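PDB 6M1U: RNA N6-adenosine-methyltransferase METTL16 from Homo sapiens, which methylates the N6 position of adenosine in RNA, including U6 snRNA, and through its vertebrate conserved region, the part modelled here, probably helps to bind the RNA. Local coordinates for residues A10-E15 with Q148-V153; K14-K19 with V32-W37. One frame throughout, in Å; residues are numbered along the deposited sequence.

Overall arrangement
Contacts 1 and 2 meet on helix 10-20, which packs against the C-terminal end of helix 136-153 in contact 1 and against helix 30-44 in contact 2. Their centres are about 7 Å apart, and their segments on this helix overlap at Lys14 and Glu15. Three helices thus come together on an antiparallel sheet of five strands. The contacts also touch each other: Leu152 CD1 lies 3.5 Å from Trp37 CE3, Met13 CE is 3.6 Å from Val34 CG2, and Val153 CG2 is 4.1 Å from Leu16 CG. Contact 1 lies nearer the surface, while contact 2 is more deeply buried. Both contacts are helix packing within the vertebrate conserved region.

Contact 1 (A10-E15 with Q148-V153); sequences ASVMKE and QIFRLV
Val12 and Val153 form the middle of a small, wholly apolar helix-helix contact near the surface of this alpha+beta domain, where helix 10-20 meets the last turns of helix 136-153 beside the edge strand 4-8. The short segment axes approach to 10.2 Å and cross at 62°, so only a few side chains on each helix can meet. Val12 does most of the work. Its CG1 branch is anti to the backbone N (chi1 -165°), and from there it reaches Val153 CG2 at 3.4 Å; the two valines cross at about a right angle. The same methyl approaches Ile149 CG2 more loosely, at 4.4 Å. Ile149 faces helix 10-20 but also packs on Phe6 and Val8, which ties the contact to the sheet. At the margin Glu15 adds only its aliphatic base, with CB 4.1 Å from Val153 CG2, while its bent chain carries the carboxylate away from helix 136-153. No hydrogen bond links the two segments. On the outer flank the Phe150 ring reaches across, and its CE1 sits 3.9 Å from Val12 CG1 and equally far from CG2, so that a single ring carbon touches both branches of the valine.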
loop_
_atom_site.group_PDB
_atom_site.type_symbol
_atom_site.label_atom_id
_atom_site.label_comp_id
_atom_site.label_asym_id
_atom_site.label_seq_id
_atom_site.Cartn_x
_atom_site.Cartn_y
_atom_site.Cartn_z
ATOM N N ALA A 10 14.298 -3.845 -3.360
ATOM C CA ALA A 10 14.765 -2.870 -4.349
ATOM C C ALA A 10 14.691 -3.406 -5.773
ATOM O O ALA A 10 14.644 -2.609 -6.719
ATOM C CB ALA A 10 16.192 -2.426 -4.027
ATOM N N SER A 11 14.679 -4.735 -5.939
ATOM C CA SER A 11 14.407 -5.339 -7.238
ATOM C C SER A 11 12.918 -5.338 -7.564
ATOM O O SER A 11 12.529 -5.077 -8.710
ATOM C CB SER A 11 14.933 -6.758 -7.259
ATOM O OG SER A 11 14.403 -7.428 -6.144
ATOM N N VAL A 12 12.067 -5.652 -6.588
ATOM C CA VAL A 12 10.634 -5.547 -6.851
ATOM C C VAL A 12 10.269 -4.109 -7.216
ATOM O O VAL A 12 9.443 -3.868 -8.109
ATOM C CB VAL A 12 9.808 -6.058 -5.654
ATOM C CG1 VAL A 12 8.358 -6.295 -6.074
ATOM C CG2 VAL A 12 10.402 -7.329 -5.112
ATOM N N MET A 13 10.896 -3.129 -6.568
ATOM C CA MET A 13 10.677 -1.758 -7.010
ATOM C C MET A 13 11.076 -1.591 -8.472
ATOM O O MET A 13 10.261 -1.164 -9.299
ATOM C CB MET A 13 11.437 -0.785 -6.127
ATOM C CG MET A 13 10.822 -0.626 -4.772
ATOM S SD MET A 13 11.860 0.449 -3.791
ATOM C CE MET A 13 10.683 1.687 -3.358
ATOM N N LYS A 14 12.312 -1.970 -8.816
ATOM C CA LYS A 14 12.753 -1.867 -10.202
ATOM C C LYS A 14 11.717 -2.449 -11.158
ATOM O O LYS A 14 11.380 -1.831 -12.173
ATOM C CB LYS A 14 14.115 -2.555 -10.382
ATOM C CG LYS A 14 15.318 -1.844 -9.687
ATOM C CD LYS A 14 16.720 -2.321 -10.196
ATOM C CE LYS A 14 17.571 -3.041 -9.122
ATOM N NZ LYS A 14 18.427 -2.149 -8.290
ATOM N N GLU A 15 11.154 -3.606 -10.829
ATOM C CA GLU A 15 10.147 -4.173 -11.715
ATOM C C GLU A 15 8.858 -3.360 -11.707
ATOM O O GLU A 15 8.190 -3.240 -12.743
ATOM C CB GLU A 15 9.860 -5.618 -11.326
ATOM C CG GLU A 15 9.596 -6.524 -12.508
ATOM C CD GLU A 15 10.690 -6.420 -13.544
ATOM O OE1 GLU A 15 10.394 -5.989 -14.678
ATOM O OE2 GLU A 15 11.850 -6.748 -13.213
ATOM N N GLN A 148 -1.405 -8.268 -3.959
ATOM C CA GLN A 148 -1.652 -7.627 -5.244
ATOM C C GLN A 148 -0.352 -7.121 -5.861
ATOM O O GLN A 148 -0.164 -7.222 -7.079
ATOM C CB GLN A 148 -2.665 -6.491 -5.082
ATOM C CG GLN A 148 -3.539 -6.297 -6.310
ATOM C CD GLN A 148 -4.311 -7.554 -6.685
ATOM O OE1 GLN A 148 -5.178 -8.005 -5.947
ATOM N NE2 GLN A 148 -3.991 -8.126 -7.839
ATOM N N ILE A 149 0.567 -6.594 -5.035
ATOM C CA ILE A 149 1.841 -6.099 -5.560
ATOM C C ILE A 149 2.565 -7.201 -6.302
ATOM O O ILE A 149 3.062 -6.999 -7.417
ATOM C CB ILE A 149 2.741 -5.531 -4.447
ATOM C CG1 ILE A 149 2.360 -4.086 -4.112
ATOM C CG2 ILE A 149 4.212 -5.625 -4.866
ATOM C CD1 ILE A 149 3.274 -3.461 -3.061
ATOM N N PHE A 150 2.616 -8.385 -5.712
ATOM C CA PHE A 150 3.431 -9.423 -6.309
ATOM C C PHE A 150 2.746 -10.060 -7.501
ATOM O O PHE A 150 3.431 -10.540 -8.399
ATOM C CB PHE A 150 3.848 -10.438 -5.242
ATOM C CG PHE A 150 4.954 -9.926 -4.348
ATOM C CD1 PHE A 150 6.272 -9.939 -4.785
ATOM C CD2 PHE A 150 4.663 -9.361 -3.107
ATOM C CE1 PHE A 150 7.283 -9.436 -3.988
ATOM C CE2 PHE A 150 5.663 -8.853 -2.296
ATOM C CZ PHE A 150 6.974 -8.892 -2.734
ATOM N N ARG A 151 1.425 -10.018 -7.589
ATOM C CA ARG A 151 0.827 -10.397 -8.861
ATOM C C ARG A 151 1.319 -9.484 -9.986
ATOM O O ARG A 151 1.746 -9.967 -11.041
ATOM C CB ARG A 151 -0.698 -10.407 -8.756
ATOM C CG ARG A 151 -1.174 -11.519 -7.850
ATOM C CD ARG A 151 -2.589 -11.961 -8.149
ATOM N NE ARG A 151 -2.622 -13.088 -9.079
ATOM C CZ ARG A 151 -3.728 -13.761 -9.394
ATOM N NH1 ARG A 151 -4.896 -13.415 -8.846
ATOM N NH2 ARG A 151 -3.665 -14.779 -10.253
ATOM N N LEU A 152 1.328 -8.165 -9.746
ATOM C CA LEU A 152 1.821 -7.213 -10.744
ATOM C C LEU A 152 3.246 -7.545 -11.186
ATOM O O LEU A 152 3.580 -7.435 -12.374
ATOM C CB LEU A 152 1.774 -5.788 -10.181
ATOM C CG LEU A 152 0.460 -5.071 -9.866
ATOM C CD1 LEU A 152 0.746 -3.871 -8.969
ATOM C CD2 LEU A 152 -0.230 -4.629 -11.134
ATOM N N VAL A 153 4.104 -7.956 -10.248
ATOM C CA VAL A 153 5.504 -8.196 -10.580
ATOM C C VAL A 153 5.714 -9.505 -11.345
ATOM O O VAL A 153 6.725 -9.636 -12.043
ATOM C CB VAL A 153 6.349 -8.105 -9.295
ATOM C CG1 VAL A 153 7.626 -8.914 -9.394
ATOM C CG2 VAL A 153 6.696 -6.668 -9.024
#

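Contact 2 (K14-K19 with V32-W37); sequences KELSLK and VVVTTW
Leu16 is the apolar centre here, pointing from helix 10-20 toward helix 30-44 and dividing its branches between two partners. CD2 lies over one face of the Trp37 indole in a CH-pi contact, 3.7 Å from the centroid of the five-membered ring and 23° off its normal. CD1 turns instead to Val34 CG2, at 3.9 Å. Beside them, Val33 CG1 rests against Leu16 CB at 3.9 Å and also approaches the backbone where Leu16 passes into Ser17.

With Trp37 CG anti to its carbonyl carbon (chi1 -84°), the indole lies against helix 10-20. The pyrrole side of the ring takes the leucine, while the six-membered side meets the aliphatic chain of Lys19: CD is 3.8 Å from Trp37 CZ2, the two side chains crossing at about a right angle.

At the polar edge Trp37 NE1 donates to Leu16 O at 3.1 Å with an N-H...O angle of 159°. The acceptor lies close to the indole plane, although the donor sits above the carbonyl plane. This bond, together with the leucine on the face, probably helps to hold the ring in this rotation. Within helix 30-44, Val33 O, which also accepts from Trp37 N, takes the Thr36 OG1 hydroxyl at 2.8 Å.

Helix 136-153 packs alongside, with Leu152 on Lys19, while Val34 reaches Val116 of strand 108-119 in the sheet.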
loop_
_atom_site.group_PDB
_atom_site.type_symbol
_atom_site.label_atom_id
_atom_site.label_comp_id
_atom_site.label_asym_id
_atom_site.label_seq_id
_atom_site.Cartn_x
_atom_site.Cartn_y
_atom_site.Cartn_z
ATOM N N LYS A 14 12.312 -1.970 -8.816
ATOM C CA LYS A 14 12.753 -1.867 -10.202
ATOM C C LYS A 14 11.717 -2.449 -11.158
ATOM O O LYS A 14 11.380 -1.831 -12.173
ATOM C CB LYS A 14 14.115 -2.555 -10.382
ATOM C CG LYS A 14 15.318 -1.844 -9.687
ATOM C CD LYS A 14 16.720 -2.321 -10.196
ATOM C CE LYS A 14 17.571 -3.041 -9.122
ATOM N NZ LYS A 14 18.427 -2.149 -8.290
ATOM N N GLU A 15 11.154 -3.606 -10.829
ATOM C CA GLU A 15 10.147 -4.173 -11.715
ATOM C C GLU A 15 8.858 -3.360 -11.707
ATOM O O GLU A 15 8.190 -3.240 -12.743
ATOM C CB GLU A 15 9.860 -5.618 -11.326
ATOM C CG GLU A 15 9.596 -6.524 -12.508
ATOM C CD GLU A 15 10.690 -6.420 -13.544
ATOM O OE1 GLU A 15 10.394 -5.989 -14.678
ATOM O OE2 GLU A 15 11.850 -6.748 -13.213
ATOM N N LEU A 16 8.488 -2.782 -10.565
ATOM C CA LEU A 16 7.303 -1.935 -10.556
ATOM C C LEU A 16 7.512 -0.684 -11.395
ATOM O O LEU A 16 6.588 -0.238 -12.077
ATOM C CB LEU A 16 6.937 -1.561 -9.129
ATOM C CG LEU A 16 6.277 -2.659 -8.305
ATOM C CD1 LEU A 16 6.245 -2.217 -6.850
ATOM C CD2 LEU A 16 4.894 -2.931 -8.841
ATOM N N SER A 17 8.715 -0.098 -11.355
ATOM C CA SER A 17 9.016 1.047 -12.213
ATOM C C SER A 17 8.818 0.701 -13.679
ATOM O O SER A 17 8.094 1.398 -14.403
ATOM C CB SER A 17 10.450 1.526 -12.005
ATOM O OG SER A 17 10.731 1.794 -10.653
ATOM N N LEU A 18 9.486 -0.360 -14.140
ATOM C CA LEU A 18 9.318 -0.805 -15.512
ATOM C C LEU A 18 7.845 -0.938 -15.876
ATOM O O LEU A 18 7.420 -0.516 -16.958
ATOM C CB LEU A 18 10.033 -2.131 -15.715
ATOM C CG LEU A 18 11.521 -2.039 -15.956
ATOM C CD1 LEU A 18 12.037 -3.446 -15.906
ATOM C CD2 LEU A 18 11.794 -1.382 -17.287
ATOM N N LYS A 19 7.044 -1.528 -14.988
ATOM C CA LYS A 19 5.638 -1.667 -15.332
ATOM C C LYS A 19 4.951 -0.309 -15.414
ATOM O O LYS A 19 4.048 -0.137 -16.244
ATOM C CB LYS A 19 4.921 -2.576 -14.339
ATOM C CG LYS A 19 3.684 -3.186 -14.941
ATOM C CD LYS A 19 2.839 -3.905 -13.910
ATOM C CE LYS A 19 1.936 -4.958 -14.567
ATOM N NZ LYS A 19 1.035 -4.406 -15.644
ATOM N N VAL A 32 7.942 6.360 -4.281
ATOM C CA VAL A 32 6.824 7.080 -4.957
ATOM C C VAL A 32 6.139 6.100 -5.912
ATOM O O VAL A 32 4.902 6.011 -5.885
ATOM C CB VAL A 32 7.325 8.323 -5.713
ATOM C CG1 VAL A 32 6.299 8.811 -6.721
ATOM C CG2 VAL A 32 7.713 9.441 -4.761
ATOM N N VAL A 33 6.933 5.400 -6.722
ATOM C CA VAL A 33 6.388 4.410 -7.693
ATOM C C VAL A 33 5.496 3.429 -6.931
ATOM O O VAL A 33 4.312 3.314 -7.283
ATOM C CB VAL A 33 7.522 3.674 -8.430
ATOM C CG1 VAL A 33 7.057 2.340 -8.986
ATOM C CG2 VAL A 33 8.124 4.532 -9.529
ATOM N N VAL A 34 6.061 2.764 -5.921
ATOM C CA VAL A 34 5.317 1.767 -5.098
ATOM C C VAL A 34 4.001 2.385 -4.620
ATOM O O VAL A 34 2.949 1.762 -4.833
ATOM C CB VAL A 34 6.167 1.291 -3.906
ATOM C CG1 VAL A 34 5.349 0.471 -2.923
ATOM C CG2 VAL A 34 7.392 0.518 -4.362
ATOM N N THR A 35 4.067 3.572 -4.016
ATOM C CA THR A 35 2.870 4.228 -3.496
ATOM C C THR A 35 1.794 4.361 -4.563
ATOM O O THR A 35 0.626 4.026 -4.324
ATOM C CB THR A 35 3.223 5.601 -2.939
ATOM O OG1 THR A 35 4.097 5.445 -1.807
ATOM C CG2 THR A 35 1.958 6.342 -2.537
ATOM N N THR A 36 2.166 4.833 -5.756
ATOM C CA THR A 36 1.153 4.964 -6.796
ATOM C C THR A 36 0.633 3.609 -7.270
ATOM O O THR A 36 -0.448 3.560 -7.868
ATOM C CB THR A 36 1.679 5.746 -7.993
ATOM O OG1 THR A 36 2.569 4.906 -8.720
ATOM C CG2 THR A 36 2.426 6.995 -7.563
ATOM N N TRP A 37 1.372 2.511 -7.029
ATOM C CA TRP A 37 0.793 1.197 -7.285
ATOM C C TRP A 37 -0.154 0.787 -6.165
ATOM O O TRP A 37 -1.200 0.179 -6.425
ATOM C CB TRP A 37 1.872 0.137 -7.472
ATOM C CG TRP A 37 2.431 0.068 -8.856
ATOM C CD1 TRP A 37 3.735 0.313 -9.240
ATOM C CD2 TRP A 37 1.724 -0.266 -10.055
ATOM N NE1 TRP A 37 3.872 0.149 -10.611
ATOM C CE2 TRP A 37 2.655 -0.211 -11.129
ATOM C CE3 TRP A 37 0.397 -0.620 -10.334
ATOM C CZ2 TRP A 37 2.292 -0.482 -12.441
ATOM C CZ3 TRP A 37 0.049 -0.891 -11.650
ATOM C CH2 TRP A 37 0.986 -0.817 -12.678
#